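Local coordinates for protein O-methyltransferase, SAM-dependent (Legionella pneumophila subsp. pneumophila, PDB 3R3H) that probably transfers a methyl group from S-adenosylmethionine to an oxygen atom of an acceptor molecule, at residues 166-171 with 191-196; 140-145 with 154-159; 203-208 with 213-218. One frame throughout, in Å; residues are numbered along the deposited sequence.

Contact 1: residues 166-171 with 191-196; sequences IAIDNI and KKLNQV
Ile171 and Asn194 bring the two backbones nearest each other, their CA atoms 7.2 Å apart, where the chain is just past the end of the strand that carries Ile166 and Ile168 and meets one turn of helix 185-198. The setting is the Rossmann-like fold of class I methyltransferases, here with helix 185-198 lying against one face of the central sheet. Only four side chains take part, and the area buried between the segments is small, 145 Å².

The polar half is a grip on a backbone oxygen. Asn194 ND2 donates to Ile171 O over 3.1 Å with an N-H...O angle of 163°. The oxygen lies practically in the plane of the Asn194 amide, whereas the donor stands 32° off the plane of the Ile171 carbonyl. The same ND2 is also hydrogen-bonded to the hydroxyl of Tyr15 of the second subunit, so the amide joins a turn of its own chain to the dimer interface; Ile19 of that subunit packs on both Ile171 and Asn194.

The apolar half has two parts. On the strand, Ile168 points toward the helix, and its CG2 faces Leu193 CD2 at 4.3 Å. After the strand, Ile171 has chi1 -62°, with CG1 beside the backbone N and CG2 anti to it, which lays the CG2 methyl against the Asn194 amide. The two side chains cross at a slant, Ile171 CG2 sitting 3.6 Å from Asn194 ND2 and 3.4 Å from Asn194 OD1.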
ATOM      1  N   ILE A 166       4.946   8.593  -6.082  1.00 36.18           N
ATOM      2  CA  ILE A 166       5.115   9.629  -5.060  1.00 34.89           C
ATOM      3  C   ILE A 166       4.217   9.315  -3.860  1.00 34.66           C
ATOM      4  O   ILE A 166       3.044   8.987  -4.018  1.00 33.19           O
ATOM      5  CB  ILE A 166       4.728  11.041  -5.577  1.00 34.32           C
ATOM      6  CG1 ILE A 166       5.581  11.411  -6.794  1.00 34.88           C
ATOM      7  CG2 ILE A 166       4.920  12.068  -4.470  1.00 32.50           C
ATOM      8  CD1 ILE A 166       5.086  12.632  -7.539  1.00 34.73           C
ATOM      9  N   ALA A 167       4.787   9.412  -2.661  1.00 34.46           N
ATOM     10  CA  ALA A 167       4.064   9.157  -1.419  1.00 32.83           C
ATOM     11  C   ALA A 167       4.117  10.448  -0.620  1.00 32.37           C
ATOM     12  O   ALA A 167       5.174  11.088  -0.549  1.00 30.86           O
ATOM     13  CB  ALA A 167       4.725   8.026  -0.641  1.00 30.79           C
ATOM     14  N   ILE A 168       2.980  10.839  -0.047  1.00 31.80           N
ATOM     15  CA  ILE A 168       2.903  12.059   0.744  1.00 32.70           C
ATOM     16  C   ILE A 168       2.289  11.710   2.092  1.00 34.74           C
ATOM     17  O   ILE A 168       1.218  11.105   2.152  1.00 35.00           O
ATOM     18  CB  ILE A 168       2.050  13.141   0.049  1.00 31.85           C
ATOM     19  CG1 ILE A 168       2.627  13.504  -1.319  1.00 31.53           C
ATOM     20  CG2 ILE A 168       2.061  14.396   0.872  1.00 33.29           C
ATOM     21  CD1 ILE A 168       2.118  12.662  -2.467  1.00 31.42           C
ATOM     22  N   ASP A 169       2.967  12.088   3.172  1.00 36.81           N
ATOM     23  CA  ASP A 169       2.493  11.761   4.513  1.00 38.81           C
ATOM     24  C   ASP A 169       1.616  12.835   5.163  1.00 38.67           C
ATOM     25  O   ASP A 169       1.568  13.981   4.701  1.00 39.27           O
ATOM     26  CB  ASP A 169       3.693  11.466   5.417  1.00 41.39           C
ATOM     27  CG  ASP A 169       3.336  10.579   6.603  1.00 45.01           C
ATOM     28  OD1 ASP A 169       4.112  10.577   7.587  1.00 45.32           O
ATOM     29  OD2 ASP A 169       2.289   9.872   6.551  1.00 48.56           O
ATOM     30  N   ASN A 170       0.940  12.440   6.246  1.00 37.47           N
ATOM     31  CA  ASN A 170       0.047  13.302   7.029  1.00 37.40           C
ATOM     32  C   ASN A 170      -1.096  13.911   6.210  1.00 37.13           C
ATOM     33  O   ASN A 170      -1.342  15.120   6.284  1.00 36.35           O
ATOM     34  CB  ASN A 170       0.830  14.443   7.693  1.00 36.51           C
ATOM     35  CG  ASN A 170       2.066  13.968   8.411  1.00 37.54           C
ATOM     36  OD1 ASN A 170       3.170  14.096   7.895  1.00 40.68           O
ATOM     37  ND2 ASN A 170       1.893  13.410   9.609  1.00 37.25           N
ATOM     38  N   ILE A 171      -1.793  13.084   5.436  1.00 36.50           N
ATOM     39  CA  ILE A 171      -2.904  13.569   4.622  1.00 36.44           C
ATOM     40  C   ILE A 171      -4.036  14.036   5.555  1.00 38.31           C
ATOM     41  O   ILE A 171      -4.703  15.051   5.312  1.00 37.18           O
ATOM     42  CB  ILE A 171      -3.368  12.476   3.634  1.00 33.63           C
ATOM     43  CG1 ILE A 171      -2.214  12.137   2.681  1.00 31.51           C
ATOM     44  CG2 ILE A 171      -4.545  12.960   2.829  1.00 34.34           C
ATOM     45  CD1 ILE A 171      -1.579  13.343   2.037  1.00 27.49           C
ATOM     46  N   LYS A 191      -5.215  20.652   3.779  1.00 44.31           N
ATOM     47  CA  LYS A 191      -6.569  20.731   3.227  1.00 43.74           C
ATOM     48  C   LYS A 191      -6.551  21.256   1.802  1.00 42.58           C
ATOM     49  O   LYS A 191      -7.317  20.794   0.956  1.00 44.09           O
ATOM     50  CB  LYS A 191      -7.448  21.631   4.100  1.00 44.69           C
ATOM     51  CG  LYS A 191      -7.765  21.054   5.462  1.00 47.91           C
ATOM     52  CD  LYS A 191      -8.489  22.051   6.354  1.00 52.91           C
ATOM     53  CE  LYS A 191      -9.881  22.389   5.825  1.00 56.43           C
ATOM     54  NZ  LYS A 191     -10.631  23.321   6.724  1.00 58.35           N
ATOM     55  N   LYS A 192      -5.676  22.220   1.540  1.00 42.49           N
ATOM     56  CA  LYS A 192      -5.564  22.791   0.206  1.00 42.85           C
ATOM     57  C   LYS A 192      -5.011  21.762  -0.765  1.00 42.37           C
ATOM     58  O   LYS A 192      -5.535  21.611  -1.863  1.00 41.49           O
ATOM     59  CB  LYS A 192      -4.642  24.019   0.187  1.00 44.06           C
ATOM     60  CG  LYS A 192      -5.238  25.301   0.729  1.00 46.68           C
ATOM     61  CD  LYS A 192      -4.334  26.504   0.421  1.00 49.88           C
ATOM     62  CE  LYS A 192      -4.862  27.811   1.048  1.00 51.24           C
ATOM     63  NZ  LYS A 192      -3.931  28.972   0.902  1.00 52.15           N
ATOM     64  N   LEU A 193      -3.947  21.063  -0.362  1.00 42.75           N
ATOM     65  CA  LEU A 193      -3.314  20.057  -1.218  1.00 41.85           C
ATOM     66  C   LEU A 193      -4.230  18.880  -1.519  1.00 40.42           C
ATOM     67  O   LEU A 193      -4.219  18.350  -2.639  1.00 39.40           O
ATOM     68  CB  LEU A 193      -2.029  19.522  -0.586  1.00 41.72           C
ATOM     69  CG  LEU A 193      -1.378  18.439  -1.471  1.00 42.70           C
ATOM     70  CD1 LEU A 193      -0.673  19.080  -2.669  1.00 42.34           C
ATOM     71  CD2 LEU A 193      -0.405  17.626  -0.656  1.00 41.69           C
ATOM     72  N   ASN A 194      -5.001  18.462  -0.515  1.00 40.21           N
ATOM     73  CA  ASN A 194      -5.935  17.359  -0.685  1.00 40.74           C
ATOM     74  C   ASN A 194      -6.972  17.708  -1.754  1.00 42.52           C
ATOM     75  O   ASN A 194      -7.464  16.828  -2.464  1.00 42.96           O
ATOM     76  CB  ASN A 194      -6.619  17.036   0.642  1.00 40.28           C
ATOM     77  CG  ASN A 194      -5.687  16.335   1.608  1.00 39.48           C
ATOM     78  OD1 ASN A 194      -4.572  15.958   1.239  1.00 37.89           O
ATOM     79  ND2 ASN A 194      -6.137  16.145   2.843  1.00 38.16           N
ATOM     80  N   GLN A 195      -7.280  18.998  -1.871  1.00 43.53           N
ATOM     81  CA  GLN A 195      -8.228  19.480  -2.863  1.00 44.81           C
ATOM     82  C   GLN A 195      -7.576  19.505  -4.249  1.00 45.72           C
ATOM     83  O   GLN A 195      -8.190  19.121  -5.240  1.00 45.72           O
ATOM     84  CB  GLN A 195      -8.700  20.882  -2.484  1.00 46.55           C
ATOM     85  CG  GLN A 195     -10.200  21.055  -2.553  1.00 49.17           C
ATOM     86  CD  GLN A 195     -10.928  20.036  -1.702  1.00 50.40           C
ATOM     87  OE1 GLN A 195     -10.656  19.895  -0.502  1.00 51.72           O
ATOM     88  NE2 GLN A 195     -11.865  19.317  -2.316  1.00 52.10           N
ATOM     89  N   VAL A 196      -6.327  19.952  -4.320  1.00 45.79           N
ATOM     90  CA  VAL A 196      -5.618  20.006  -5.594  1.00 46.26           C
ATOM     91  C   VAL A 196      -5.530  18.622  -6.207  1.00 47.29           C
ATOM     92  O   VAL A 196      -5.719  18.460  -7.414  1.00 48.11           O
ATOM     93  CB  VAL A 196      -4.176  20.530  -5.440  1.00 45.64           C
ATOM     94  CG1 VAL A 196      -3.480  20.519  -6.791  1.00 43.55           C
ATOM     95  CG2 VAL A 196      -4.183  21.929  -4.856  1.00 45.78           C
TER

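Contact 2: residues 140-145 with 154-159; sequences IFIDAD and ELALKL
Ile140 CD1 packs against the helix, 3.6 Å from Ala156 O and 3.8 Å from Leu159 CB. Its torsions explain the reach: CG1 stands anti to the carbonyl carbon (chi1 -59°) and the chain then continues extended (chi2 178°), so the terminal methyl meets the backbone of the last helical turn. The other branch, CG2, is turned to Ala156 CB at 4.2 Å. One strand position in two faces this way, and Ile142 completes the group with CD1 3.9 Å from the same Ala156 CB. The alanine methyl thus faces both isoleucines, and the side chains that meet are all apolar and buried.

Ala156 and Leu159, three residues apart, both point toward the strand, while Leu157 and Lys158 point away from it. Their spacing is set by the helix backbone, where Leu155 O accepts from both Lys158 N and Leu159 N as the helix comes to its end. The strand and helix segments run nearly antiparallel, at 167°, with axes 9.9 Å apart at closest. That is the geometry of the first half of a beta-alpha-beta crossover, with strand 137-143 and helix 149-159 leading to strand 164-169.

Around this layer, Ile166 of strand 164-169 touches Ala156 and Ile142, Leu65 of strand 63-68 meets Leu159, and helix 121-132 covers the neighbouring flank through Leu129 and Leu125.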
ATOM      1  N   ILE A 140       9.492   8.997  -4.794  1.00 35.87           N
ATOM      2  CA  ILE A 140       9.661  10.220  -4.033  1.00 33.76           C
ATOM      3  C   ILE A 140       8.742  10.144  -2.811  1.00 34.80           C
ATOM      4  O   ILE A 140       7.584   9.754  -2.925  1.00 34.10           O
ATOM      5  CB  ILE A 140       9.306  11.442  -4.903  1.00 33.42           C
ATOM      6  CG1 ILE A 140      10.216  11.463  -6.136  1.00 33.05           C
ATOM      7  CG2 ILE A 140       9.450  12.728  -4.097  1.00 32.25           C
ATOM      8  CD1 ILE A 140       9.940  12.582  -7.096  1.00 32.36           C
ATOM      9  N   PHE A 141       9.278  10.482  -1.643  1.00 34.81           N
ATOM     10  CA  PHE A 141       8.518  10.456  -0.400  1.00 34.91           C
ATOM     11  C   PHE A 141       8.539  11.869   0.186  1.00 36.07           C
ATOM     12  O   PHE A 141       9.598  12.481   0.283  1.00 35.06           O
ATOM     13  CB  PHE A 141       9.140   9.457   0.576  1.00 34.18           C
ATOM     14  CG  PHE A 141       8.558   9.517   1.957  1.00 35.50           C
ATOM     15  CD1 PHE A 141       7.181   9.412   2.160  1.00 35.91           C
ATOM     16  CD2 PHE A 141       9.387   9.671   3.061  1.00 35.29           C
ATOM     17  CE1 PHE A 141       6.639   9.460   3.451  1.00 35.51           C
ATOM     18  CE2 PHE A 141       8.858   9.720   4.355  1.00 34.31           C
ATOM     19  CZ  PHE A 141       7.478   9.613   4.549  1.00 35.42           C
ATOM     20  N   ILE A 142       7.371  12.386   0.575  1.00 36.32           N
ATOM     21  CA  ILE A 142       7.274  13.748   1.115  1.00 34.97           C
ATOM     22  C   ILE A 142       6.752  13.834   2.549  1.00 35.30           C
ATOM     23  O   ILE A 142       5.619  13.438   2.837  1.00 34.71           O
ATOM     24  CB  ILE A 142       6.391  14.626   0.210  1.00 32.90           C
ATOM     25  CG1 ILE A 142       6.873  14.505  -1.244  1.00 33.75           C
ATOM     26  CG2 ILE A 142       6.442  16.061   0.681  1.00 33.24           C
ATOM     27  CD1 ILE A 142       5.988  15.193  -2.268  1.00 29.81           C
ATOM     28  N   ASP A 143       7.589  14.350   3.447  1.00 36.36           N
ATOM     29  CA  ASP A 143       7.223  14.492   4.852  1.00 38.98           C
ATOM     30  C   ASP A 143       7.874  15.771   5.393  1.00 39.09           C
ATOM     31  O   ASP A 143       8.181  15.868   6.592  1.00 40.42           O
ATOM     32  CB  ASP A 143       7.702  13.267   5.645  1.00 41.48           C
ATOM     33  CG  ASP A 143       7.076  13.176   7.033  1.00 46.04           C
ATOM     34  OD1 ASP A 143       6.354  14.130   7.408  1.00 47.85           O
ATOM     35  OD2 ASP A 143       7.312  12.163   7.750  1.00 47.30           O
ATOM     36  N   ALA A 144       8.070  16.749   4.502  1.00 38.10           N
ATOM     37  CA  ALA A 144       8.693  18.022   4.865  1.00 38.18           C
ATOM     38  C   ALA A 144       7.678  18.973   5.487  1.00 37.85           C
ATOM     39  O   ALA A 144       6.561  18.564   5.805  1.00 39.73           O
ATOM     40  CB  ALA A 144       9.320  18.656   3.645  1.00 35.70           C
ATOM     41  N   ASP A 145       8.059  20.237   5.664  1.00 37.51           N
ATOM     42  CA  ASP A 145       7.152  21.216   6.266  1.00 38.16           C
ATOM     43  C   ASP A 145       5.872  21.389   5.448  1.00 38.69           C
ATOM     44  O   ASP A 145       5.903  21.665   4.234  1.00 36.78           O
ATOM     45  CB  ASP A 145       7.853  22.562   6.470  1.00 37.32           C
ATOM     46  CG  ASP A 145       8.470  23.104   5.202  1.00 38.36           C
ATOM     47  OD1 ASP A 145       8.491  24.346   5.062  1.00 38.80           O
ATOM     48  OD2 ASP A 145       8.947  22.306   4.359  1.00 37.91           O
ATOM     49  N   GLU A 154       3.996  19.797  -6.674  1.00 39.42           N
ATOM     50  CA  GLU A 154       4.270  20.221  -8.040  1.00 39.25           C
ATOM     51  C   GLU A 154       5.670  19.854  -8.490  1.00 37.92           C
ATOM     52  O   GLU A 154       5.857  19.325  -9.584  1.00 37.61           O
ATOM     53  CB  GLU A 154       4.068  21.731  -8.161  1.00 40.57           C
ATOM     54  CG  GLU A 154       2.617  22.146  -8.016  1.00 43.93           C
ATOM     55  CD  GLU A 154       1.734  21.526  -9.089  1.00 45.69           C
ATOM     56  OE1 GLU A 154       2.132  21.555 -10.280  1.00 46.77           O
ATOM     57  OE2 GLU A 154       0.645  21.016  -8.741  1.00 45.50           O
ATOM     58  N   LEU A 155       6.644  20.158  -7.635  1.00 36.60           N
ATOM     59  CA  LEU A 155       8.049  19.860  -7.881  1.00 35.64           C
ATOM     60  C   LEU A 155       8.242  18.350  -8.070  1.00 34.95           C
ATOM     61  O   LEU A 155       8.876  17.908  -9.030  1.00 34.22           O
ATOM     62  CB  LEU A 155       8.867  20.349  -6.690  1.00 35.18           C
ATOM     63  CG  LEU A 155       9.976  21.399  -6.821  1.00 35.33           C
ATOM     64  CD1 LEU A 155       9.831  22.222  -8.085  1.00 36.21           C
ATOM     65  CD2 LEU A 155       9.931  22.296  -5.580  1.00 33.01           C
ATOM     66  N   ALA A 156       7.677  17.570  -7.151  1.00 34.90           N
ATOM     67  CA  ALA A 156       7.763  16.116  -7.192  1.00 36.44           C
ATOM     68  C   ALA A 156       7.217  15.573  -8.504  1.00 37.45           C
ATOM     69  O   ALA A 156       7.692  14.552  -9.015  1.00 39.13           O
ATOM     70  CB  ALA A 156       6.991  15.511  -6.017  1.00 35.16           C
ATOM     71  N   LEU A 157       6.203  16.247  -9.039  1.00 38.63           N
ATOM     72  CA  LEU A 157       5.598  15.835 -10.301  1.00 40.12           C
ATOM     73  C   LEU A 157       6.578  16.022 -11.456  1.00 39.28           C
ATOM     74  O   LEU A 157       6.503  15.319 -12.464  1.00 39.38           O
ATOM     75  CB  LEU A 157       4.319  16.633 -10.572  1.00 40.23           C
ATOM     76  CG  LEU A 157       3.115  16.319  -9.678  1.00 40.28           C
ATOM     77  CD1 LEU A 157       2.010  17.307  -9.958  1.00 38.68           C
ATOM     78  CD2 LEU A 157       2.643  14.896  -9.910  1.00 37.63           C
ATOM     79  N   LYS A 158       7.495  16.970 -11.308  1.00 39.68           N
ATOM     80  CA  LYS A 158       8.486  17.211 -12.343  1.00 41.26           C
ATOM     81  C   LYS A 158       9.666  16.261 -12.133  1.00 40.73           C
ATOM     82  O   LYS A 158      10.250  15.774 -13.100  1.00 40.77           O
ATOM     83  CB  LYS A 158       8.960  18.665 -12.288  1.00 42.08           C
ATOM     84  CG  LYS A 158       7.832  19.664 -12.081  1.00 43.73           C
ATOM     85  CD  LYS A 158       7.974  20.890 -12.985  1.00 45.13           C
ATOM     86  CE  LYS A 158       8.878  21.964 -12.402  1.00 47.20           C
ATOM     87  NZ  LYS A 158       8.244  22.709 -11.269  1.00 48.31           N
ATOM     88  N   LEU A 159       9.980  15.984 -10.865  1.00 39.45           N
ATOM     89  CA  LEU A 159      11.098  15.124 -10.492  1.00 38.00           C
ATOM     90  C   LEU A 159      10.877  13.624 -10.611  1.00 38.94           C
ATOM     91  O   LEU A 159      11.836  12.848 -10.610  1.00 39.52           O
ATOM     92  CB  LEU A 159      11.540  15.432  -9.061  1.00 33.93           C
ATOM     93  CG  LEU A 159      12.326  16.722  -8.807  1.00 32.69           C
ATOM     94  CD1 LEU A 159      12.649  16.841  -7.340  1.00 30.43           C
ATOM     95  CD2 LEU A 159      13.610  16.725  -9.631  1.00 32.41           C
TER

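Contact 3: residues 203-208 with 213-218; sequences VFVSLL and GMFLVQ
Phe204 and Gln218 begin a ladder of six backbone hydrogen bonds that pairs the strands of a beta hairpin. Three antiparallel hydrogen-bonded pairs, Phe204 with Gln218, Ser206 with Leu216 and Leu208 with Met214, each bond both ways; the two non-hydrogen-bonded pairs, Val205 with Val217 and Leu207 with Phe215, come between them in turn. The strand segments run at 164° with axes 4.5 Å apart. Most bonds are straight, and Leu216 N to Ser206 O is 2.8 Å; Ser206 N to Leu216 O is the most bent, at 141°. Weaker CA-H...O contacts fill the intervals, such as Val205 CA to Leu216 O at 3.4 Å.

The aromatic contacts involve both phenylalanines. Leu207 CD1 makes a CH-pi contact over one face of Phe215, 4.2 Å from the ring centroid, while Val205 CG1 approaches CE1 obliquely. The extended Gln218 side chain brings OE1 3.3 Å from Phe204 CD2, ring and amide planes 70° apart; Arg57 of the second subunit makes a cation-pi contact with Phe204.

Among purely aliphatic pairs, Val205 and Val217 lie side by side, CG2 to CG1 3.8 Å. On the other face Leu208 CD2 meets Leu216 CD1 at 3.6 Å.

Strand 214-219 lies between strand 203-208 and strand 164-169, bonding the latter through Phe215 and Val217. Helix 185-198 covers Val205 and Phe215 with Ile197, and on the opposite face Met54 of the second subunit packs on Ser206 and Gln218.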
ATOM      1  N   VAL A 203      -2.775  12.390 -12.649  1.00 42.57           N
ATOM      2  CA  VAL A 203      -2.218  11.208 -12.019  1.00 42.56           C
ATOM      3  C   VAL A 203      -3.205  10.171 -11.504  1.00 43.23           C
ATOM      4  O   VAL A 203      -4.375  10.470 -11.305  1.00 43.82           O
ATOM      5  CB  VAL A 203      -1.338  11.652 -10.818  1.00 42.70           C
ATOM      6  CG1 VAL A 203      -0.150  12.483 -11.308  1.00 42.72           C
ATOM      7  CG2 VAL A 203      -2.179  12.481  -9.839  1.00 40.94           C
ATOM      8  N   PHE A 204      -2.712   8.947 -11.295  1.00 43.83           N
ATOM      9  CA  PHE A 204      -3.514   7.870 -10.720  1.00 43.75           C
ATOM     10  C   PHE A 204      -3.366   8.167  -9.232  1.00 43.32           C
ATOM     11  O   PHE A 204      -2.381   8.763  -8.810  1.00 42.78           O
ATOM     12  CB  PHE A 204      -2.928   6.498 -11.036  1.00 46.64           C
ATOM     13  CG  PHE A 204      -2.893   6.171 -12.510  1.00 49.77           C
ATOM     14  CD1 PHE A 204      -4.067   6.129 -13.265  1.00 50.79           C
ATOM     15  CD2 PHE A 204      -1.683   5.881 -13.140  1.00 49.79           C
ATOM     16  CE1 PHE A 204      -4.029   5.799 -14.625  1.00 51.25           C
ATOM     17  CE2 PHE A 204      -1.639   5.551 -14.500  1.00 49.63           C
ATOM     18  CZ  PHE A 204      -2.809   5.510 -15.241  1.00 49.72           C
ATOM     19  N   VAL A 205      -4.320   7.742  -8.425  1.00 42.72           N
ATOM     20  CA  VAL A 205      -4.277   8.072  -7.011  1.00 41.98           C
ATOM     21  C   VAL A 205      -4.934   7.039  -6.090  1.00 42.17           C
ATOM     22  O   VAL A 205      -5.888   6.373  -6.474  1.00 42.23           O
ATOM     23  CB  VAL A 205      -4.967   9.454  -6.818  1.00 41.91           C
ATOM     24  CG1 VAL A 205      -5.523   9.598  -5.414  1.00 43.64           C
ATOM     25  CG2 VAL A 205      -3.987  10.567  -7.133  1.00 41.04           C
ATOM     26  N   SER A 206      -4.399   6.894  -4.880  1.00 42.31           N
ATOM     27  CA  SER A 206      -4.967   5.999  -3.873  1.00 42.93           C
ATOM     28  C   SER A 206      -4.457   6.468  -2.528  1.00 42.95           C
ATOM     29  O   SER A 206      -3.269   6.730  -2.370  1.00 45.39           O
ATOM     30  CB  SER A 206      -4.607   4.518  -4.116  1.00 44.20           C
ATOM     31  OG  SER A 206      -3.257   4.333  -4.507  1.00 47.55           O
ATOM     32  N   LEU A 207      -5.366   6.607  -1.571  1.00 41.65           N
ATOM     33  CA  LEU A 207      -5.017   7.069  -0.239  1.00 42.03           C
ATOM     34  C   LEU A 207      -5.198   5.954   0.787  1.00 42.87           C
ATOM     35  O   LEU A 207      -6.271   5.364   0.884  1.00 42.63           O
ATOM     36  CB  LEU A 207      -5.891   8.278   0.113  1.00 41.38           C
ATOM     37  CG  LEU A 207      -5.960   8.878   1.523  1.00 40.40           C
ATOM     38  CD1 LEU A 207      -4.622   9.424   1.994  1.00 37.23           C
ATOM     39  CD2 LEU A 207      -6.999   9.995   1.472  1.00 41.10           C
ATOM     40  N   LEU A 208      -4.139   5.667   1.545  1.00 43.19           N
ATOM     41  CA  LEU A 208      -4.179   4.631   2.577  1.00 43.19           C
ATOM     42  C   LEU A 208      -4.367   5.228   3.966  1.00 42.80           C
ATOM     43  O   LEU A 208      -3.694   6.189   4.336  1.00 43.70           O
ATOM     44  CB  LEU A 208      -2.886   3.803   2.580  1.00 43.57           C
ATOM     45  CG  LEU A 208      -2.463   2.899   1.421  1.00 43.34           C
ATOM     46  CD1 LEU A 208      -3.540   1.856   1.178  1.00 42.64           C
ATOM     47  CD2 LEU A 208      -2.198   3.733   0.180  1.00 43.60           C
ATOM     48  N   GLY A 213      -2.364   9.053   7.288  1.00 41.76           N
ATOM     49  CA  GLY A 213      -2.943   9.077   5.966  1.00 40.00           C
ATOM     50  C   GLY A 213      -1.782   9.190   4.999  1.00 39.13           C
ATOM     51  O   GLY A 213      -0.934  10.070   5.149  1.00 37.38           O
ATOM     52  N   MET A 214      -1.716   8.285   4.028  1.00 39.93           N
ATOM     53  CA  MET A 214      -0.639   8.307   3.039  1.00 40.77           C
ATOM     54  C   MET A 214      -1.218   8.261   1.626  1.00 39.93           C
ATOM     55  O   MET A 214      -1.976   7.356   1.262  1.00 40.56           O
ATOM     56  CB  MET A 214       0.327   7.133   3.266  1.00 42.06           C
ATOM     57  CG  MET A 214       1.580   7.169   2.384  1.00 44.68           C
ATOM     58  SD  MET A 214       2.838   5.938   2.804  1.00 45.29           S
ATOM     59  CE  MET A 214       3.802   6.863   4.074  1.00 46.02           C
ATOM     60  N   PHE A 215      -0.864   9.265   0.839  1.00 39.70           N
ATOM     61  CA  PHE A 215      -1.351   9.383  -0.526  1.00 39.98           C
ATOM     62  C   PHE A 215      -0.336   8.804  -1.497  1.00 38.39           C
ATOM     63  O   PHE A 215       0.850   9.118  -1.419  1.00 37.14           O
ATOM     64  CB  PHE A 215      -1.553  10.861  -0.871  1.00 43.53           C
ATOM     65  CG  PHE A 215      -2.983  11.253  -1.178  1.00 47.54           C
ATOM     66  CD1 PHE A 215      -3.799  10.453  -1.982  1.00 49.29           C
ATOM     67  CD2 PHE A 215      -3.487  12.473  -0.727  1.00 49.22           C
ATOM     68  CE1 PHE A 215      -5.090  10.866  -2.338  1.00 49.87           C
ATOM     69  CE2 PHE A 215      -4.771  12.896  -1.075  1.00 49.69           C
ATOM     70  CZ  PHE A 215      -5.576  12.091  -1.884  1.00 49.65           C
ATOM     71  N   LEU A 216      -0.795   7.954  -2.406  1.00 37.41           N
ATOM     72  CA  LEU A 216       0.091   7.385  -3.419  1.00 38.02           C
ATOM     73  C   LEU A 216      -0.376   7.911  -4.772  1.00 38.72           C
ATOM     74  O   LEU A 216      -1.486   7.597  -5.216  1.00 42.11           O
ATOM     75  CB  LEU A 216       0.017   5.858  -3.419  1.00 35.20           C
ATOM     76  CG  LEU A 216       0.526   5.149  -2.169  1.00 33.86           C
ATOM     77  CD1 LEU A 216       0.400   3.652  -2.358  1.00 31.63           C
ATOM     78  CD2 LEU A 216       1.974   5.531  -1.917  1.00 32.40           C
ATOM     79  N   VAL A 217       0.442   8.727  -5.425  1.00 38.98           N
ATOM     80  CA  VAL A 217       0.046   9.261  -6.717  1.00 39.73           C
ATOM     81  C   VAL A 217       1.047   8.845  -7.776  1.00 41.04           C
ATOM     82  O   VAL A 217       2.243   8.766  -7.512  1.00 40.36           O
ATOM     83  CB  VAL A 217      -0.050  10.808  -6.699  1.00 39.15           C
ATOM     84  CG1 VAL A 217      -0.687  11.294  -5.396  1.00 37.47           C
ATOM     85  CG2 VAL A 217       1.317  11.420  -6.902  1.00 40.16           C
ATOM     86  N   GLN A 218       0.553   8.575  -8.977  1.00 43.56           N
ATOM     87  CA  GLN A 218       1.419   8.167 -10.072  1.00 46.45           C
ATOM     88  C   GLN A 218       1.001   8.855 -11.365  1.00 48.40           C
ATOM     89  O   GLN A 218      -0.172   8.844 -11.734  1.00 49.42           O
ATOM     90  CB  GLN A 218       1.345   6.658 -10.251  1.00 46.91           C
ATOM     91  CG  GLN A 218       2.204   6.129 -11.368  1.00 51.05           C
ATOM     92  CD  GLN A 218       1.999   4.652 -11.583  1.00 53.40           C
ATOM     93  OE1 GLN A 218       0.918   4.215 -12.000  1.00 55.15           O
ATOM     94  NE2 GLN A 218       3.033   3.864 -11.297  1.00 55.24           N
TER

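In the fold
From the N terminus, contact 2 comes first, closing the short loop between strand 137-143 and helix 149-159. Contact 1 follows, returning helix 185-198 to the end of strand 164-169, and contact 3 closes the C-terminal hairpin. The three are in series, none enclosing or crossing another. They are joined from strand to strand across the sheet: Ala167 carries probable backbone hydrogen bonds to Ile140 and Ile142, while Ile166 and Ile168 are similarly bonded to Val217 and Phe215. Strand 164-169 therefore links contact 2 to contact 3. Ile171 CD1 against Phe215 CD2 adds a packing tie, and contacts 1 and 3 both reach the second subunit.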